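Local coordinates for uncharacterized protein (Slackia heliotrinireducens DSM 20476, PDB 4S1P) that is of unknown function but, as a member of the SGNH (GDSL-like) hydrolase family, probably hydrolyses ester bonds, at residues M4-L9 / L27-R32; T15-P20 / A171-A176; V68-S73 / V102-W107; P108-C113 / S156-Y161; A146-P151 / A177-E182. All blocks are in the same frame, centred on the assembly; numbering follows the deposited sequence. Where two conformers were deposited one is given.

Contact 1: M4-L9 / L27-R32; sequences MRILML and LTAEVR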
# COMPACT_ATOMS: atom_id res chain seq x y z
N MSE A 4 2.74 19.88 -0.30
CA MSE A 4 2.18 18.62 -0.77
C MSE A 4 1.46 17.94 0.37
O MSE A 4 1.94 17.93 1.48
CB MSE A 4 3.30 17.69 -1.26
CG MSE A 4 2.72 16.44 -1.91
SE MSE A 4 4.19 15.22 -2.43
CE MSE A 4 4.85 16.31 -3.88
N ARG A 5 0.28 17.41 0.09
CA ARG A 5 -0.53 16.69 1.08
C ARG A 5 -0.83 15.30 0.55
O ARG A 5 -1.36 15.14 -0.56
CB ARG A 5 -1.82 17.44 1.43
CG ARG A 5 -1.56 18.89 1.88
CD ARG A 5 -2.82 19.55 2.48
NE ARG A 5 -3.06 19.05 3.85
CZ ARG A 5 -4.07 18.27 4.23
NH1 ARG A 5 -4.11 17.86 5.48
NH2 ARG A 5 -5.04 17.90 3.41
N ILE A 6 -0.57 14.32 1.40
CA ILE A 6 -0.67 12.89 1.03
C ILE A 6 -1.56 12.19 2.06
O ILE A 6 -1.32 12.30 3.26
CB ILE A 6 0.72 12.21 1.02
CG1 ILE A 6 1.66 12.92 0.05
CG2 ILE A 6 0.59 10.73 0.67
CD1 ILE A 6 3.11 12.51 0.22
N LEU A 7 -2.58 11.48 1.59
CA LEU A 7 -3.43 10.63 2.44
C LEU A 7 -3.05 9.19 2.18
O LEU A 7 -3.03 8.77 1.03
CB LEU A 7 -4.89 10.84 2.07
CG LEU A 7 -5.91 9.99 2.83
CD1 LEU A 7 -5.85 10.21 4.33
CD2 LEU A 7 -7.30 10.28 2.26
N MSE A 8 -2.71 8.46 3.23
CA MSE A 8 -2.31 7.06 3.10
C MSE A 8 -3.32 6.16 3.77
O MSE A 8 -3.75 6.42 4.90
CB MSE A 8 -0.97 6.82 3.79
CG MSE A 8 0.11 7.76 3.27
SE MSE A 8 1.88 7.22 3.98
CE MSE A 8 2.26 5.79 2.72
N LEU A 9 -3.77 5.16 3.03
CA LEU A 9 -4.70 4.19 3.52
C LEU A 9 -3.99 2.84 3.59
O LEU A 9 -3.42 2.38 2.59
CB LEU A 9 -5.89 4.08 2.54
CG LEU A 9 -6.46 5.39 1.98
CD1 LEU A 9 -7.60 5.08 0.99
CD2 LEU A 9 -6.89 6.31 3.10
N LEU A 27 9.63 14.10 1.22
CA LEU A 27 8.89 14.88 0.25
C LEU A 27 8.55 16.31 0.75
O LEU A 27 7.89 17.06 0.03
CB LEU A 27 7.61 14.14 -0.12
CG LEU A 27 7.78 12.89 -0.97
CD1 LEU A 27 6.45 12.17 -1.14
CD2 LEU A 27 8.37 13.18 -2.36
N THR A 28 8.96 16.65 1.96
CA THR A 28 8.50 17.86 2.66
C THR A 28 6.98 18.00 2.54
O THR A 28 6.46 19.01 2.15
CB THR A 28 9.23 19.13 2.15
OG1 THR A 28 10.62 18.86 2.04
CG2 THR A 28 8.99 20.30 3.09
N ALA A 29 6.32 16.91 2.87
CA ALA A 29 4.88 16.79 2.74
C ALA A 29 4.15 16.61 4.06
O ALA A 29 4.73 16.15 5.06
CB ALA A 29 4.55 15.59 1.84
N GLU A 30 2.87 17.03 4.06
CA GLU A 30 1.96 16.70 5.14
C GLU A 30 1.38 15.33 4.82
O GLU A 30 0.81 15.13 3.74
CB GLU A 30 0.83 17.71 5.26
CG GLU A 30 -0.13 17.39 6.39
CD GLU A 30 -1.25 18.40 6.56
OE1 GLU A 30 -1.26 19.42 5.84
OE2 GLU A 30 -2.14 18.16 7.41
N VAL A 31 1.53 14.38 5.73
CA VAL A 31 1.06 13.00 5.54
C VAL A 31 0.04 12.65 6.61
O VAL A 31 0.29 12.77 7.80
CB VAL A 31 2.24 12.00 5.55
CG1 VAL A 31 1.74 10.57 5.43
CG2 VAL A 31 3.18 12.33 4.42
N ARG A 32 -1.15 12.27 6.15
CA ARG A 32 -2.24 11.81 6.98
C ARG A 32 -2.40 10.31 6.74
O ARG A 32 -2.39 9.88 5.59
CB ARG A 32 -3.53 12.51 6.59
CG ARG A 32 -4.76 12.12 7.40
CD ARG A 32 -4.78 12.67 8.83
NE ARG A 32 -4.63 14.12 8.81
CZ ARG A 32 -5.55 14.98 8.36
NH1 ARG A 32 -6.78 14.57 8.04
NH2 ARG A 32 -5.25 16.26 8.25
O HOH W 1 5.66 20.13 -0.25
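Strands 4-10 and 29-35 pair in parallel at one border of the five-stranded sheet of an SGNH hydrolase fold, R5 facing E30 and I6 facing V31; helix 19-27 joins them as a beta-alpha-beta unit. Four backbone bonds set the register: E30 N to M4 O, I6 N to E30 O (2.8 Å), R32 N to I6 O and M8 N to R32 O. On the sheet face that carries R5, L7, E30 and R32, the R5 and E30 side chains run side by side. In the E30 conformer described, R5 grips the carboxylate side-on, NE to E30 OE1 at 2.7 Å and NH1 to E30 OE2 at 2.8 Å. A bend at chi3 (76°) turns its guanidinium to E30; the planes stand 73° apart, so both oxygens are met from above the carboxylate. R5 NH1 also lies 3.4 Å from R32 NH2, a closeness that E30 and E62, which bridges to both arginines, would probably offset. On the reverse face, I6 CD1 reaches L27 CD1 (3.6 Å), while the selenium of selenomethionine M8 rests on V31 CG1 at 3.7 Å. Helices 19-27 and 170-184 cover that face, L23 and L180 touching M8, and strand 66-69 flanks strand 4-10 on its other side.

Contact 2: T15-P20 / A171-A176; sequences TANHMP and AGSRLA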
# COMPACT_ATOMS: atom_id res chain seq x y z
N THR A 15 2.39 1.68 8.43
CA THR A 15 2.73 2.44 9.63
C THR A 15 4.01 1.96 10.28
O THR A 15 4.62 2.75 11.03
CB THR A 15 1.61 2.38 10.66
OG1 THR A 15 1.29 1.03 10.98
CG2 THR A 15 0.37 3.09 10.16
N ALA A 16 4.44 0.74 10.00
CA ALA A 16 5.64 0.20 10.69
C ALA A 16 6.86 1.10 10.49
O ALA A 16 7.07 1.70 9.42
CB ALA A 16 5.95 -1.24 10.21
N ASN A 17 7.68 1.14 11.55
CA ASN A 17 8.98 1.81 11.48
C ASN A 17 8.93 3.28 11.10
O ASN A 17 9.85 3.79 10.46
CB ASN A 17 9.92 1.07 10.55
CG ASN A 17 10.05 -0.39 10.91
OD1 ASN A 17 10.43 -0.71 12.05
ND2 ASN A 17 9.74 -1.28 9.98
N HIS A 18 7.84 3.94 11.51
CA HIS A 18 7.63 5.34 11.23
C HIS A 18 7.77 5.68 9.76
O HIS A 18 8.19 6.77 9.37
CB HIS A 18 8.64 6.17 12.03
CG HIS A 18 8.49 5.99 13.51
ND1 HIS A 18 7.57 6.70 14.26
CD2 HIS A 18 9.09 5.13 14.37
CE1 HIS A 18 7.65 6.32 15.52
NE2 HIS A 18 8.57 5.37 15.62
N MSE A 19 7.34 4.76 8.92
CA MSE A 19 7.49 4.99 7.49
C MSE A 19 6.75 6.25 6.98
O MSE A 19 7.31 6.97 6.19
CB MSE A 19 7.13 3.74 6.71
CG MSE A 19 7.50 3.85 5.25
SE MSE A 19 6.13 4.70 4.11
CE MSE A 19 5.14 3.08 3.70
N PRO A 20 5.52 6.52 7.44
CA PRO A 20 4.84 7.74 6.97
C PRO A 20 5.64 9.00 7.30
O PRO A 20 5.68 9.92 6.50
CB PRO A 20 3.49 7.67 7.65
CG PRO A 20 3.26 6.20 7.80
CD PRO A 20 4.61 5.68 8.23
N ALA A 171 14.94 -1.32 7.46
CA ALA A 171 15.52 -1.12 6.12
C ALA A 171 14.44 -1.32 5.02
O ALA A 171 14.41 -0.58 4.04
CB ALA A 171 16.70 -2.05 5.90
N GLY A 172 13.58 -2.32 5.18
CA GLY A 172 12.48 -2.52 4.24
C GLY A 172 11.51 -1.35 4.21
O GLY A 172 11.07 -0.95 3.14
N SER A 173 11.21 -0.79 5.38
CA SER A 173 10.35 0.39 5.42
C SER A 173 10.99 1.61 4.77
O SER A 173 10.32 2.40 4.11
CB SER A 173 9.93 0.72 6.83
OG SER A 173 9.12 -0.33 7.35
N ARG A 174 12.29 1.77 4.98
CA ARG A 174 13.00 2.87 4.35
C ARG A 174 12.95 2.74 2.83
O ARG A 174 12.72 3.71 2.10
CB ARG A 174 14.42 2.94 4.87
CG ARG A 174 15.21 4.09 4.26
CD ARG A 174 16.57 4.20 4.90
NE ARG A 174 17.34 5.26 4.25
CZ ARG A 174 18.08 5.11 3.16
NH1 ARG A 174 18.19 3.92 2.55
NH2 ARG A 174 18.72 6.17 2.67
N LEU A 175 13.11 1.51 2.35
CA LEU A 175 13.03 1.25 0.96
C LEU A 175 11.62 1.58 0.42
O LEU A 175 11.47 2.24 -0.61
CB LEU A 175 13.34 -0.21 0.71
CG LEU A 175 13.25 -0.64 -0.75
CD1 LEU A 175 14.17 0.19 -1.65
CD2 LEU A 175 13.58 -2.11 -0.84
N ALA A 176 10.60 1.17 1.14
CA ALA A 176 9.23 1.54 0.71
C ALA A 176 9.04 3.05 0.64
O ALA A 176 8.46 3.54 -0.31
CB ALA A 176 8.24 0.94 1.64
O HOH W 2 6.52 0.40 6.89
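N17 meets S173 of helix 170-184 through its amide, ND2 donating to S173 OG at 2.9 Å in a nearly straight bond (172°). The acceptor lies nearly in the amide plane. N17 places CG beside its backbone N (chi1 -54°), which carries the amide over to the serine, and N17 CB packs 3.7 Å from S173 CB. Water 2 joins the same hydroxyl to the loop, 2.7 Å from S173 OG and donating to A16 O at 2.9 Å. Next to this polar patch, selenomethionine M19 extends CG away from its own N (chi1 -170°) and then bends at chi2 and chi3. Its CG comes to 3.4 Å from S173 O, and its CE ends 4.3 Å from A176 CB, beside Y104. An alanine in place of N17 would remove the amide, and is likely to leave S173 OG without this donor and P168 O without its bond from ND2. The chemistry thus divides in two: M19 and A176 meet by apolar contact alone, whereas an amide, a hydroxyl and a water fix the loop ahead of helix 19-27, and the two bonds of ND2, to P168 and S173, restrict rotation of the amide.

Contact 3: V68-S73 / V102-W107; sequences VMQEMS and VIYGTW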
# COMPACT_ATOMS: atom_id res chain seq x y z
N VAL A 68 -2.60 7.33 -1.26
CA VAL A 68 -1.81 6.08 -1.37
C VAL A 68 -2.66 4.94 -0.80
O VAL A 68 -3.21 5.06 0.29
CB VAL A 68 -0.50 6.18 -0.59
CG1 VAL A 68 0.30 4.90 -0.68
CG2 VAL A 68 0.31 7.35 -1.10
N MSE A 69 -2.73 3.83 -1.55
CA MSE A 69 -3.58 2.73 -1.19
C MSE A 69 -2.76 1.48 -0.99
O MSE A 69 -2.08 1.03 -1.92
CB MSE A 69 -4.61 2.46 -2.30
CG MSE A 69 -5.45 3.70 -2.60
SE MSE A 69 -6.44 3.56 -4.28
CE MSE A 69 -4.84 3.50 -5.44
N GLN A 70 -2.82 0.90 0.22
CA GLN A 70 -2.10 -0.33 0.54
C GLN A 70 -3.06 -1.38 1.07
O GLN A 70 -3.71 -1.17 2.08
CB GLN A 70 -1.01 -0.04 1.60
CG GLN A 70 -0.21 -1.27 2.03
CD GLN A 70 -0.46 -1.66 3.46
OE1 GLN A 70 -0.36 -0.84 4.37
NE2 GLN A 70 -0.80 -2.92 3.67
N GLU A 71 -3.11 -2.53 0.37
CA GLU A 71 -3.97 -3.62 0.74
C GLU A 71 -3.30 -4.55 1.74
O GLU A 71 -2.08 -4.66 1.82
CB GLU A 71 -4.32 -4.42 -0.52
CG GLU A 71 -5.27 -5.63 -0.34
CD GLU A 71 -6.64 -5.22 0.19
OE1 GLU A 71 -6.75 -4.80 1.37
OE2 GLU A 71 -7.63 -5.31 -0.59
N MSE A 72 -4.15 -5.22 2.52
CA MSE A 72 -3.72 -6.33 3.37
C MSE A 72 -2.75 -7.19 2.58
O MSE A 72 -2.98 -7.48 1.41
CB MSE A 72 -4.99 -7.07 3.85
CG MSE A 72 -4.71 -8.05 5.00
SE MSE A 72 -4.22 -9.80 4.25
CE MSE A 72 -5.92 -10.25 3.35
N SER A 73 -1.69 -7.62 3.24
CA SER A 73 -0.47 -8.06 2.58
C SER A 73 -0.57 -9.25 1.64
O SER A 73 0.26 -9.37 0.76
CB SER A 73 0.64 -8.34 3.62
OG SER A 73 0.25 -9.36 4.49
N VAL A 102 -2.32 6.42 -5.86
CA VAL A 102 -1.02 5.74 -5.88
C VAL A 102 -1.20 4.37 -5.24
O VAL A 102 -1.71 4.29 -4.13
CB VAL A 102 0.05 6.54 -5.11
CG1 VAL A 102 1.37 5.81 -5.04
CG2 VAL A 102 0.24 7.92 -5.74
N ILE A 103 -0.77 3.31 -5.93
CA ILE A 103 -0.77 2.00 -5.35
C ILE A 103 0.56 1.78 -4.62
O ILE A 103 1.62 1.89 -5.24
CB ILE A 103 -0.97 0.91 -6.42
CG1 ILE A 103 -2.39 1.00 -7.00
CG2 ILE A 103 -0.65 -0.48 -5.86
CD1 ILE A 103 -2.51 0.30 -8.32
N TYR A 104 0.50 1.45 -3.33
CA TYR A 104 1.69 1.02 -2.58
C TYR A 104 1.77 -0.49 -2.87
O TYR A 104 1.08 -1.31 -2.25
CB TYR A 104 1.51 1.37 -1.12
CG TYR A 104 2.55 0.86 -0.12
CD1 TYR A 104 3.69 0.12 -0.48
CD2 TYR A 104 2.38 1.14 1.21
CE1 TYR A 104 4.57 -0.37 0.49
CE2 TYR A 104 3.24 0.66 2.18
CZ TYR A 104 4.34 -0.08 1.83
OH TYR A 104 5.18 -0.59 2.79
N GLY A 105 2.56 -0.84 -3.89
CA GLY A 105 2.70 -2.24 -4.28
C GLY A 105 3.61 -2.89 -3.24
O GLY A 105 4.73 -2.45 -3.02
N THR A 106 3.15 -3.93 -2.60
CA THR A 106 3.94 -4.64 -1.63
C THR A 106 4.49 -5.96 -2.24
O THR A 106 4.40 -6.24 -3.43
CB THR A 106 3.12 -4.90 -0.35
OG1 THR A 106 2.02 -5.80 -0.62
CG2 THR A 106 2.55 -3.58 0.25
N TRP A 107 5.11 -6.73 -1.36
CA TRP A 107 6.01 -7.80 -1.74
C TRP A 107 5.39 -9.17 -1.43
O TRP A 107 4.57 -9.30 -0.51
CB TRP A 107 7.34 -7.63 -0.96
CG TRP A 107 7.10 -7.33 0.46
CD1 TRP A 107 6.86 -8.22 1.45
CD2 TRP A 107 7.00 -6.03 1.05
NE1 TRP A 107 6.60 -7.57 2.63
CE2 TRP A 107 6.68 -6.22 2.40
CE3 TRP A 107 7.11 -4.71 0.55
CZ2 TRP A 107 6.49 -5.15 3.27
CZ3 TRP A 107 6.91 -3.67 1.42
CH2 TRP A 107 6.60 -3.89 2.76
O HOH W 3 -1.09 -2.86 -1.67
O HOH W 4 -0.68 -5.35 -0.62
O HOH W 5 2.64 -7.95 0.79
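Two backbone bonds join the neighbouring parallel strands 66-69 and 100-105 of this alpha/beta SGNH hydrolase fold: M69 N to V102 O at 2.8 Å, and Y104 N to M69 O at 3.0 Å. The chains then begin to part, the CA atoms of V68 and V102 being 4.6 Å apart and those of M69 and I103 5.1 Å. Beyond M69 waters take over the bridging: water 3 links E71 N with Y104 O, water 4 links E71 O with T106 OG1, and water 5 collects S73 O, T106 OG1 and W107 O. S73 OG bonds Y109 OH and an unidentified molecule, probably from the crystallisation liquor, so the loops past these strands border that site. Q70 carries the packing here. Its CG stands opposite its backbone N (chi1 179°), laying CB and CG along the Y104 ring, each 3.6 Å from Y104 CD2. A turn at chi2 (-113°) then sends the amide off, with NE2 donating to E71 O at 2.8 Å and to N11, while OE1 bonds the T14 hydroxyl. An alanine here would keep CB but lose CG from beside Y104, and would probably leave N11 and T14 without their amide partner. V68 CG1 touches Y104 CB at 3.8 Å. On the sheet's other face, selenomethionine M69 bends at chi3, bringing CE 3.8 Å from I103 CG1.

Contact 4: P108-C113 / S156-Y161; sequences PYRAGC and SADELY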
# COMPACT_ATOMS: atom_id res chain seq x y z
N PRO A 108 5.81 -10.21 -2.16
CA PRO A 108 5.48 -11.56 -1.70
C PRO A 108 6.16 -11.79 -0.35
O PRO A 108 7.14 -11.17 -0.04
CB PRO A 108 6.11 -12.48 -2.77
CG PRO A 108 7.23 -11.68 -3.31
CD PRO A 108 6.78 -10.24 -3.27
N TYR A 109 5.61 -12.70 0.43
CA TYR A 109 6.23 -13.07 1.68
C TYR A 109 7.55 -13.81 1.42
O TYR A 109 7.77 -14.38 0.36
CB TYR A 109 5.30 -14.00 2.43
CG TYR A 109 3.99 -13.45 2.85
CD1 TYR A 109 3.73 -12.08 2.81
CD2 TYR A 109 3.01 -14.30 3.37
CE1 TYR A 109 2.50 -11.59 3.23
CE2 TYR A 109 1.79 -13.80 3.82
CZ TYR A 109 1.55 -12.45 3.75
OH TYR A 109 0.33 -11.99 4.23
N ARG A 110 8.44 -13.77 2.40
CA ARG A 110 9.72 -14.44 2.26
C ARG A 110 9.56 -15.94 2.06
O ARG A 110 8.79 -16.59 2.74
CB ARG A 110 10.60 -14.13 3.46
CG ARG A 110 11.95 -14.78 3.33
CD ARG A 110 12.94 -14.27 4.33
NE ARG A 110 14.28 -14.78 4.06
CZ ARG A 110 15.36 -14.35 4.70
NH1 ARG A 110 15.23 -13.45 5.66
NH2 ARG A 110 16.55 -14.84 4.41
N ALA A 111 10.27 -16.48 1.06
CA ALA A 111 10.16 -17.91 0.78
C ALA A 111 10.48 -18.72 2.04
O ALA A 111 11.45 -18.44 2.77
CB ALA A 111 11.06 -18.30 -0.35
N GLY A 112 9.64 -19.70 2.30
CA GLY A 112 9.82 -20.56 3.45
C GLY A 112 9.23 -20.10 4.75
O GLY A 112 9.23 -20.86 5.71
N CYS A 113 8.69 -18.88 4.83
CA CYS A 113 8.22 -18.37 6.13
C CYS A 113 6.90 -19.03 6.50
O CYS A 113 6.14 -19.48 5.64
CB CYS A 113 8.14 -16.85 6.17
SG CYS A 113 6.75 -16.12 5.29
N SER A 156 18.46 -7.77 -0.46
CA SER A 156 18.73 -8.85 0.50
C SER A 156 17.52 -9.15 1.38
O SER A 156 17.09 -8.29 2.16
CB SER A 156 19.91 -8.47 1.40
OG SER A 156 19.99 -9.36 2.49
N ALA A 157 16.96 -10.36 1.28
CA ALA A 157 15.84 -10.73 2.15
C ALA A 157 16.16 -10.62 3.66
O ALA A 157 15.32 -10.14 4.43
CB ALA A 157 15.30 -12.11 1.82
N ASP A 158 17.37 -11.00 4.08
CA ASP A 158 17.73 -10.86 5.50
C ASP A 158 17.68 -9.39 5.95
O ASP A 158 17.40 -9.12 7.12
CB ASP A 158 19.14 -11.39 5.78
CG ASP A 158 19.20 -12.89 5.92
OD1 ASP A 158 18.16 -13.54 6.11
OD2 ASP A 158 20.34 -13.42 5.86
N GLU A 159 18.01 -8.48 5.05
CA GLU A 159 18.03 -7.05 5.36
C GLU A 159 16.62 -6.48 5.40
O GLU A 159 16.30 -5.67 6.27
CB GLU A 159 18.85 -6.28 4.31
CG GLU A 159 18.93 -4.79 4.57
CD GLU A 159 19.83 -4.03 3.61
OE1 GLU A 159 20.36 -4.63 2.65
OE2 GLU A 159 20.01 -2.82 3.83
N LEU A 160 15.78 -6.91 4.43
CA LEU A 160 14.53 -6.18 4.18
C LEU A 160 13.27 -6.67 4.90
O LEU A 160 12.33 -5.88 5.12
CB LEU A 160 14.28 -6.11 2.66
CG LEU A 160 15.38 -5.41 1.88
CD1 LEU A 160 15.13 -5.53 0.38
CD2 LEU A 160 15.54 -3.96 2.32
N TYR A 161 13.24 -7.95 5.27
CA TYR A 161 12.12 -8.52 5.98
C TYR A 161 12.34 -8.51 7.49
O TYR A 161 13.46 -8.77 7.97
CB TYR A 161 11.91 -9.97 5.56
CG TYR A 161 11.31 -10.19 4.18
CD1 TYR A 161 9.96 -10.17 3.98
CD2 TYR A 161 12.12 -10.48 3.07
CE1 TYR A 161 9.42 -10.38 2.73
CE2 TYR A 161 11.60 -10.69 1.82
CZ TYR A 161 10.24 -10.67 1.66
OH TYR A 161 9.77 -10.91 0.40
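R110 reaches across from the loop after strand 100-105 to the short helix 157-160 and to Y161 just beyond it. At the root, R110 CB sits over the Y161 ring, 3.7 Å from its centroid and 3° off the normal, which makes a CH-pi contact. In the R110 conformer described, the chain then runs extended, CG opposite the backbone N (chi1 -179°), and CD comes within 4.1 Å of both A157 CB and Y161 CD2. NE follows at 3.6 Å from A157 CB; that methyl lies over the centre of one guanidinium face. At the tip the group engages D158 end-on in a salt bridge, NH2 to OD1 at 2.7 Å and NH1 to the same OD1 at 3.0 Å. OD1 lies in the guanidinium plane, while the carboxylate is turned 54° against it: NH1 uses the anti lone pair of OD1 and NH2 comes from above the carboxylate plane. The Y161 ring is fixed at its far end as well, since its OH donates to P108 O at 2.7 Å. F152 meets Y161 edge-to-face, and W107 also packs against it with ring planes near 90°. Together these contacts form a surface loop-to-helix junction near the bound unidentified molecule, which Y109 approaches, in the loops beyond the carboxyl ends of the SGNH sheet.

Contact 5: A146-P151 / A177-E182; sequences ADVAAP and ALVLAE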
# COMPACT_ATOMS: atom_id res chain seq x y z
N ALA A 146 3.77 2.38 -7.05
CA ALA A 146 5.03 2.35 -6.30
C ALA A 146 5.36 0.88 -6.09
O ALA A 146 4.76 0.24 -5.21
CB ALA A 146 4.86 3.10 -4.99
N ASP A 147 6.24 0.33 -6.94
CA ASP A 147 6.51 -1.09 -6.98
C ASP A 147 7.60 -1.41 -5.99
O ASP A 147 8.77 -1.40 -6.33
CB ASP A 147 6.88 -1.48 -8.41
CG ASP A 147 7.09 -2.97 -8.61
OD1 ASP A 147 7.14 -3.71 -7.61
OD2 ASP A 147 7.24 -3.41 -9.78
N VAL A 148 7.22 -1.72 -4.76
CA VAL A 148 8.23 -2.03 -3.76
C VAL A 148 8.71 -3.48 -3.89
O VAL A 148 9.82 -3.81 -3.46
CB VAL A 148 7.74 -1.66 -2.34
CG1 VAL A 148 8.87 -1.84 -1.32
CG2 VAL A 148 7.21 -0.22 -2.29
N ALA A 149 7.92 -4.35 -4.50
CA ALA A 149 8.35 -5.72 -4.69
C ALA A 149 9.63 -5.80 -5.50
O ALA A 149 10.47 -6.67 -5.24
CB ALA A 149 7.27 -6.55 -5.34
N ALA A 150 9.75 -4.98 -6.53
CA ALA A 150 10.94 -5.07 -7.41
C ALA A 150 12.26 -4.91 -6.62
O ALA A 150 13.11 -5.81 -6.69
CB ALA A 150 10.82 -4.08 -8.57
N PRO A 151 12.41 -3.82 -5.85
CA PRO A 151 13.67 -3.72 -5.11
C PRO A 151 13.78 -4.71 -3.96
O PRO A 151 14.90 -5.06 -3.56
CB PRO A 151 13.71 -2.28 -4.64
CG PRO A 151 12.26 -1.79 -4.68
CD PRO A 151 11.67 -2.53 -5.87
N ALA A 177 9.52 3.76 1.64
CA ALA A 177 9.43 5.22 1.64
C ALA A 177 10.15 5.82 0.44
O ALA A 177 9.64 6.74 -0.18
CB ALA A 177 9.98 5.81 2.92
N LEU A 178 11.33 5.30 0.13
CA LEU A 178 12.10 5.83 -1.01
C LEU A 178 11.39 5.57 -2.34
O LEU A 178 11.32 6.43 -3.22
CB LEU A 178 13.52 5.25 -1.04
CG LEU A 178 14.45 5.72 0.07
CD1 LEU A 178 15.65 4.79 0.07
CD2 LEU A 178 14.83 7.18 -0.08
N VAL A 179 10.80 4.38 -2.47
CA VAL A 179 10.06 4.06 -3.67
C VAL A 179 8.81 4.96 -3.82
O VAL A 179 8.49 5.48 -4.89
CB VAL A 179 9.68 2.56 -3.68
CG1 VAL A 179 8.78 2.23 -4.85
CG2 VAL A 179 10.93 1.67 -3.75
N LEU A 180 8.07 5.10 -2.73
CA LEU A 180 6.89 5.95 -2.73
C LEU A 180 7.28 7.41 -3.04
O LEU A 180 6.61 8.07 -3.82
CB LEU A 180 6.13 5.86 -1.40
CG LEU A 180 5.32 4.58 -1.21
CD1 LEU A 180 5.11 4.28 0.27
CD2 LEU A 180 4.01 4.65 -1.96
N ALA A 181 8.36 7.89 -2.44
CA ALA A 181 8.83 9.25 -2.69
C ALA A 181 9.20 9.46 -4.17
O ALA A 181 8.90 10.49 -4.75
CB ALA A 181 10.00 9.57 -1.78
N GLU A 182 9.85 8.47 -4.77
CA GLU A 182 10.20 8.53 -6.18
C GLU A 182 8.96 8.60 -7.06
O GLU A 182 8.89 9.38 -8.03
CB GLU A 182 11.10 7.36 -6.62
CG GLU A 182 11.44 7.41 -8.10
CD GLU A 182 12.83 6.89 -8.41
OE1 GLU A 182 13.44 7.40 -9.38
OE2 GLU A 182 13.32 6.00 -7.69
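V179 points from helix 170-184 toward the end of strand 144-147 and spreads its two methyls over different partners. Its CG1 stands opposite the backbone N (chi1 174°) and lies 3.9 Å from V148 CG2, 4.0 Å from A146 CB and 3.8 Å from the backbone N of D147. CG2, the other branch, meets P151 CG at 3.8 Å. The V148 and V179 side chains slant across one another, as do those of P151 and V179, so a single valine faces both the strand end and the first turn of helix 149-154. One residue on, L180 leaves its helix at an angle to the strand, but its end swings back and CD2 presses on A146 CB at 3.5 Å. No hydrogen bond crosses between the segments, and the surface buried is modest, 215 Å². The turn from strand to helix is held internally: D147 OD1 accepts from A150 N at 3.1 Å, a capping bond, and D147 is the centre of an inverse gamma turn. A176 continues the apolar row onto V148, and L175 onto P151. Such helix-on-sheet packing belongs to the three-layer alpha/beta/alpha sandwich of SGNH hydrolases, with helix 170-184 packed on the parallel sheet, here at its border strand 144-147.

From the N terminus, strand 4-10 leads through helix 19-27 to strand 29-35, and contact 1 closes that first loop. Contact 2 opens inside it, at 15-20, and closes only at 171-176, so the two cross. Contact 3, in series after contact 1 and nested within contact 2, joins the next two strands of the sheet. Contact 4 follows in the loop after strand 100-105 and is also nested in contact 2; it crosses contact 5, which opens at 146-151 and ends at 177-182, beyond the close of contact 2. Contacts 1, 3 and 5 share the sheet, contacts 2 and 5 share helix 170-184, and contact 4 ties the surface loops.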